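Local coordinates for MSM0271 protein (Mycobacterium smegmatis, PDB 5SUH), which forms double-ringed trimers that build part of the shell of a bacterial microcompartment, the RMM compartment, and may take part in transport across it, at residues L38-L50 against N187-V201. Residues are numbered along the deposited sequence; the frame is centred on the assembly and turned at random.
Sequences LVEDLQRQFAAYL and NEAERVAPGLTVVDV
Glu190 wedges its carboxylate between Gln43 CB, over one face, and Gln45 CB on the other side, at the first turn of helix 44-49. CG lies anti to the backbone N (chi1 -176°) and the chain runs straight beyond it, which carries both oxygens to backbone N-H groups of that turn. OE2 accepts a fairly straight bond from Gln45 N at 2.9 Å, and OE1 a clearly bent one from Phe46 N at 3.0 Å. Each oxygen uses its syn lone pair. Asn187, one turn earlier on helix 182-192, holds the residue before the helix. Its OD1 takes a nearly straight bond, in the carbonyl plane, from N of the N-cap residue Gln43 at 2.8 Å. Its CB packs against Phe46 CD2 at 3.7 Å.

The amide of Gln45 holds the junction between the turn 193-196 and strand 197-202 with two bonds. OE1 accepts from Val198 N at 2.9 Å, and NE2 donates to Leu196 O from above the carbonyl plane. This fixes its rotation. Val201 CG2 sits over one face of the Tyr49 ring, a CH-pi contact 4.2 Å from the centroid. Val201 N donates to Tyr49 OH, but the hydroxyl is too close to Asp200 OD1 in the model, so this bond is less sure. Asp200 has a salt bridge with Arg160.

At the other end, Gln43 bends at chi2 (-59°) and donates NE2 to Asp41 O. Arg191 makes a long salt bridge to Asp41, 3.8 Å from NH1 to OD2.

The contact joins the two permuted BMC domains of one chain. Tyr62 of a second subunit packs on Arg44 and Gln45. Glu190 carries negative charge to the N-terminal end of helix 44-49, where the helix dipole would probably stabilise it and favour its ionised form.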
loop_
_atom_site.group_PDB
_atom_site.type_symbol
_atom_site.label_atom_id
_atom_site.label_comp_id
_atom_site.label_asym_id
_atom_site.label_seq_id
_atom_site.Cartn_x
_atom_site.Cartn_y
_atom_site.Cartn_z
ATOM N N LEU A 38 18.430 -22.038 -16.776
ATOM C CA LEU A 38 17.461 -23.104 -16.518
ATOM C C LEU A 38 17.530 -23.595 -15.099
ATOM O O LEU A 38 18.545 -24.115 -14.650
ATOM C CB LEU A 38 17.655 -24.300 -17.438
ATOM C CG LEU A 38 16.667 -24.424 -18.584
ATOM C CD1 LEU A 38 16.782 -23.261 -19.508
ATOM C CD2 LEU A 38 17.030 -25.683 -19.324
ATOM N N VAL A 39 16.412 -23.428 -14.410
ATOM C CA VAL A 39 16.205 -23.956 -13.082
ATOM C C VAL A 39 15.330 -25.190 -13.180
ATOM O O VAL A 39 14.125 -25.092 -13.364
ATOM C CB VAL A 39 15.560 -22.920 -12.180
ATOM C CG1 VAL A 39 15.334 -23.493 -10.819
ATOM C CG2 VAL A 39 16.425 -21.636 -12.148
ATOM N N GLU A 40 15.944 -26.359 -13.033
ATOM C CA GLU A 40 15.259 -27.611 -13.315
ATOM C C GLU A 40 14.673 -28.211 -12.021
ATOM O O GLU A 40 15.251 -28.062 -10.937
ATOM C CB GLU A 40 16.253 -28.552 -14.018
ATOM C CG GLU A 40 15.805 -29.989 -14.289
ATOM C CD GLU A 40 16.916 -30.849 -14.930
ATOM O OE1 GLU A 40 17.976 -30.294 -15.293
ATOM O OE2 GLU A 40 16.733 -32.080 -15.055
ATOM N N ASP A 41 13.481 -28.805 -12.136
ATOM C CA ASP A 41 12.774 -29.451 -11.016
ATOM C C ASP A 41 12.548 -28.545 -9.769
ATOM O O ASP A 41 13.288 -28.655 -8.792
ATOM C CB ASP A 41 13.527 -30.735 -10.610
ATOM C CG ASP A 41 12.756 -31.572 -9.577
ATOM O OD1 ASP A 41 11.508 -31.593 -9.631
ATOM O OD2 ASP A 41 13.393 -32.182 -8.685
ATOM N N LEU A 42 11.526 -27.681 -9.781
ATOM C CA LEU A 42 11.275 -26.755 -8.645
ATOM C C LEU A 42 10.886 -27.448 -7.324
ATOM O O LEU A 42 9.989 -28.289 -7.294
ATOM C CB LEU A 42 10.188 -25.727 -9.007
ATOM C CG LEU A 42 10.598 -24.713 -10.086
ATOM C CD1 LEU A 42 9.415 -23.879 -10.498
ATOM C CD2 LEU A 42 11.738 -23.820 -9.608
ATOM N N GLN A 43 11.558 -27.082 -6.230
ATOM C CA GLN A 43 11.205 -27.629 -4.917
ATOM C C GLN A 43 9.962 -26.904 -4.339
ATOM O O GLN A 43 9.690 -25.768 -4.701
ATOM C CB GLN A 43 12.412 -27.552 -3.961
ATOM C CG GLN A 43 13.665 -28.189 -4.494
ATOM C CD GLN A 43 13.496 -29.676 -4.818
ATOM O OE1 GLN A 43 13.351 -30.511 -3.929
ATOM N NE2 GLN A 43 13.518 -30.005 -6.104
ATOM N N ARG A 44 9.211 -27.544 -3.442
ATOM C CA ARG A 44 7.872 -27.010 -3.135
ATOM C C ARG A 44 7.836 -25.687 -2.348
ATOM O O ARG A 44 6.957 -24.862 -2.598
ATOM C CB ARG A 44 7.040 -28.073 -2.419
ATOM C CG ARG A 44 7.385 -28.297 -0.984
ATOM C CD ARG A 44 6.427 -29.304 -0.386
ATOM N NE ARG A 44 6.655 -29.474 1.046
ATOM C CZ ARG A 44 6.002 -30.342 1.810
ATOM N NH1 ARG A 44 5.069 -31.136 1.286
ATOM N NH2 ARG A 44 6.284 -30.408 3.103
ATOM N N GLN A 45 8.786 -25.449 -1.444
ATOM C CA GLN A 45 8.811 -24.167 -0.731
ATOM C C GLN A 45 9.155 -23.032 -1.651
ATOM O O GLN A 45 8.628 -21.919 -1.536
ATOM C CB GLN A 45 9.823 -24.162 0.389
ATOM C CG GLN A 45 9.351 -24.691 1.659
ATOM C CD GLN A 45 10.291 -24.326 2.773
ATOM O OE1 GLN A 45 10.234 -23.213 3.313
ATOM N NE2 GLN A 45 11.164 -25.263 3.134
ATOM N N PHE A 46 10.099 -23.292 -2.535
ATOM C CA PHE A 46 10.557 -22.203 -3.360
ATOM C C PHE A 46 9.521 -21.891 -4.420
ATOM O O PHE A 46 9.315 -20.722 -4.738
ATOM C CB PHE A 46 11.939 -22.496 -3.960
ATOM C CG PHE A 46 12.364 -21.473 -4.946
ATOM C CD1 PHE A 46 12.556 -20.159 -4.545
ATOM C CD2 PHE A 46 12.534 -21.813 -6.290
ATOM C CE1 PHE A 46 12.924 -19.194 -5.479
ATOM C CE2 PHE A 46 12.900 -20.863 -7.228
ATOM C CZ PHE A 46 13.104 -19.553 -6.834
ATOM N N ALA A 47 8.830 -22.925 -4.901
ATOM C CA ALA A 47 7.778 -22.784 -5.918
ATOM C C ALA A 47 6.611 -21.937 -5.413
ATOM O O ALA A 47 6.008 -21.161 -6.156
ATOM C CB ALA A 47 7.280 -24.149 -6.359
ATOM N N ALA A 48 6.344 -22.046 -4.121
ATOM C CA ALA A 48 5.221 -21.348 -3.534
ATOM C C ALA A 48 5.639 -19.924 -3.230
ATOM O O ALA A 48 4.862 -18.987 -3.371
ATOM C CB ALA A 48 4.759 -22.059 -2.275
ATOM N N TYR A 49 6.906 -19.753 -2.916
ATOM C CA TYR A 49 7.399 -18.441 -2.578
ATOM C C TYR A 49 7.150 -17.422 -3.720
ATOM O O TYR A 49 6.722 -16.288 -3.455
ATOM C CB TYR A 49 8.885 -18.525 -2.220
ATOM C CG TYR A 49 9.374 -17.215 -1.721
ATOM C CD1 TYR A 49 9.202 -16.871 -0.386
ATOM C CD2 TYR A 49 9.952 -16.291 -2.581
ATOM C CE1 TYR A 49 9.615 -15.651 0.090
ATOM C CE2 TYR A 49 10.363 -15.062 -2.119
ATOM C CZ TYR A 49 10.192 -14.748 -0.779
ATOM O OH TYR A 49 10.598 -13.531 -0.303
ATOM N N LEU A 50 7.379 -17.833 -4.972
ATOM C CA LEU A 50 7.157 -16.960 -6.134
ATOM C C LEU A 50 5.682 -16.556 -6.277
ATOM O O LEU A 50 4.786 -17.406 -6.264
ATOM C CB LEU A 50 7.621 -17.633 -7.426
ATOM C CG LEU A 50 9.109 -17.740 -7.795
ATOM C CD1 LEU A 50 9.682 -18.965 -7.195
ATOM C CD2 LEU A 50 9.283 -17.859 -9.283
ATOM N N ASN A 187 16.487 -22.542 -4.620
ATOM C CA ASN A 187 16.028 -23.852 -5.077
ATOM C C ASN A 187 17.073 -24.963 -4.827
ATOM O O ASN A 187 16.703 -26.080 -4.444
ATOM C CB ASN A 187 15.666 -23.817 -6.569
ATOM C CG ASN A 187 14.846 -25.050 -7.005
ATOM O OD1 ASN A 187 13.694 -25.248 -6.581
ATOM N ND2 ASN A 187 15.445 -25.883 -7.837
ATOM N N GLU A 188 18.366 -24.664 -5.004
ATOM C CA GLU A 188 19.384 -25.674 -4.756
ATOM C C GLU A 188 19.466 -26.022 -3.244
ATOM O O GLU A 188 19.573 -27.216 -2.868
ATOM C CB GLU A 188 20.753 -25.218 -5.276
ATOM C CG GLU A 188 20.881 -25.348 -6.788
ATOM C CD GLU A 188 20.519 -26.752 -7.288
ATOM O OE1 GLU A 188 21.078 -27.754 -6.781
ATOM O OE2 GLU A 188 19.656 -26.853 -8.190
ATOM N N ALA A 189 19.380 -25.001 -2.390
ATOM C CA ALA A 189 19.398 -25.227 -0.939
ATOM C C ALA A 189 18.248 -26.140 -0.493
ATOM O O ALA A 189 18.450 -27.065 0.290
ATOM C CB ALA A 189 19.344 -23.896 -0.169
ATOM N N GLU A 190 17.045 -25.917 -1.007
ATOM C CA GLU A 190 15.936 -26.730 -0.536
ATOM C C GLU A 190 16.082 -28.199 -1.000
ATOM O O GLU A 190 15.644 -29.129 -0.312
ATOM C CB GLU A 190 14.602 -26.148 -0.997
ATOM C CG GLU A 190 13.429 -26.922 -0.446
ATOM C CD GLU A 190 12.079 -26.433 -0.939
ATOM O OE1 GLU A 190 12.040 -25.449 -1.720
ATOM O OE2 GLU A 190 11.061 -27.024 -0.502
ATOM N N ARG A 191 16.703 -28.407 -2.156
ATOM C CA ARG A 191 16.856 -29.764 -2.686
ATOM C C ARG A 191 17.745 -30.611 -1.765
ATOM O O ARG A 191 17.542 -31.820 -1.584
ATOM C CB ARG A 191 17.426 -29.758 -4.121
ATOM C CG ARG A 191 17.745 -31.155 -4.639
ATOM C CD ARG A 191 18.275 -31.305 -6.086
ATOM N NE ARG A 191 18.503 -30.076 -6.819
ATOM C CZ ARG A 191 17.654 -29.584 -7.728
ATOM N NH1 ARG A 191 16.501 -30.205 -7.971
ATOM N NH2 ARG A 191 17.939 -28.452 -8.374
ATOM N N VAL A 192 18.749 -29.950 -1.221
ATOM C CA VAL A 192 19.833 -30.607 -0.520
ATOM C C VAL A 192 19.595 -30.650 0.994
ATOM O O VAL A 192 20.241 -31.405 1.729
ATOM C CB VAL A 192 21.170 -29.878 -0.935
ATOM C CG1 VAL A 192 21.832 -29.123 0.210
ATOM C CG2 VAL A 192 22.120 -30.829 -1.658
ATOM N N ALA A 193 18.614 -29.872 1.434
ATOM C CA ALA A 193 18.261 -29.770 2.839
ATOM C C ALA A 193 16.755 -29.474 3.046
ATOM O O ALA A 193 16.378 -28.384 3.506
ATOM C CB ALA A 193 19.132 -28.675 3.495
ATOM N N PRO A 194 15.891 -30.452 2.737
ATOM C CA PRO A 194 14.429 -30.221 2.624
ATOM C C PRO A 194 13.697 -29.793 3.912
ATOM O O PRO A 194 12.583 -29.287 3.836
ATOM C CB PRO A 194 13.900 -31.567 2.082
ATOM C CG PRO A 194 14.939 -32.548 2.424
ATOM C CD PRO A 194 16.267 -31.844 2.456
ATOM N N GLY A 195 14.301 -29.994 5.075
ATOM C CA GLY A 195 13.727 -29.531 6.328
ATOM C C GLY A 195 13.871 -28.037 6.609
ATOM O O GLY A 195 13.317 -27.541 7.578
ATOM N N LEU A 196 14.630 -27.309 5.790
ATOM C CA LEU A 196 14.876 -25.881 6.051
ATOM C C LEU A 196 13.629 -25.035 5.817
ATOM O O LEU A 196 12.616 -25.506 5.291
ATOM C CB LEU A 196 16.029 -25.326 5.197
ATOM C CG LEU A 196 15.968 -25.331 3.652
ATOM C CD1 LEU A 196 15.030 -24.312 3.037
ATOM C CD2 LEU A 196 17.347 -25.087 3.110
ATOM N N THR A 197 13.731 -23.778 6.224
ATOM C CA THR A 197 12.644 -22.829 6.083
ATOM C C THR A 197 13.090 -21.666 5.200
ATOM O O THR A 197 14.037 -20.966 5.537
ATOM C CB THR A 197 12.214 -22.277 7.440
ATOM O OG1 THR A 197 11.880 -23.354 8.334
ATOM C CG2 THR A 197 11.043 -21.340 7.255
ATOM N N VAL A 198 12.435 -21.467 4.066
ATOM C CA VAL A 198 12.731 -20.321 3.214
ATOM C C VAL A 198 11.988 -19.083 3.730
ATOM O O VAL A 198 10.761 -18.971 3.600
ATOM C CB VAL A 198 12.373 -20.628 1.771
ATOM C CG1 VAL A 198 12.734 -19.465 0.870
ATOM C CG2 VAL A 198 13.102 -21.898 1.345
ATOM N N VAL A 199 12.736 -18.182 4.361
ATOM C CA VAL A 199 12.144 -17.041 5.054
ATOM C C VAL A 199 11.873 -15.894 4.098
ATOM O O VAL A 199 10.848 -15.224 4.177
ATOM C CB VAL A 199 13.044 -16.562 6.221
ATOM C CG1 VAL A 199 12.477 -15.331 6.879
ATOM C CG2 VAL A 199 13.218 -17.669 7.252
ATOM N N ASP A 200 12.797 -15.685 3.182
ATOM C CA ASP A 200 12.665 -14.625 2.214
ATOM C C ASP A 200 13.661 -14.878 1.098
ATOM O O ASP A 200 14.749 -15.399 1.369
ATOM C CB ASP A 200 12.915 -13.267 2.875
ATOM C CG ASP A 200 12.463 -12.100 2.009
ATOM O OD1 ASP A 200 11.605 -12.312 1.132
ATOM O OD2 ASP A 200 12.957 -10.971 2.210
ATOM N N VAL A 201 13.291 -14.521 -0.137
ATOM C CA VAL A 201 14.190 -14.585 -1.291
ATOM C C VAL A 201 14.026 -13.307 -2.082
ATOM O O VAL A 201 12.996 -13.114 -2.732
ATOM C CB VAL A 201 13.902 -15.779 -2.250
ATOM C CG1 VAL A 201 15.022 -15.902 -3.278
ATOM C CG2 VAL A 201 13.796 -17.054 -1.500
#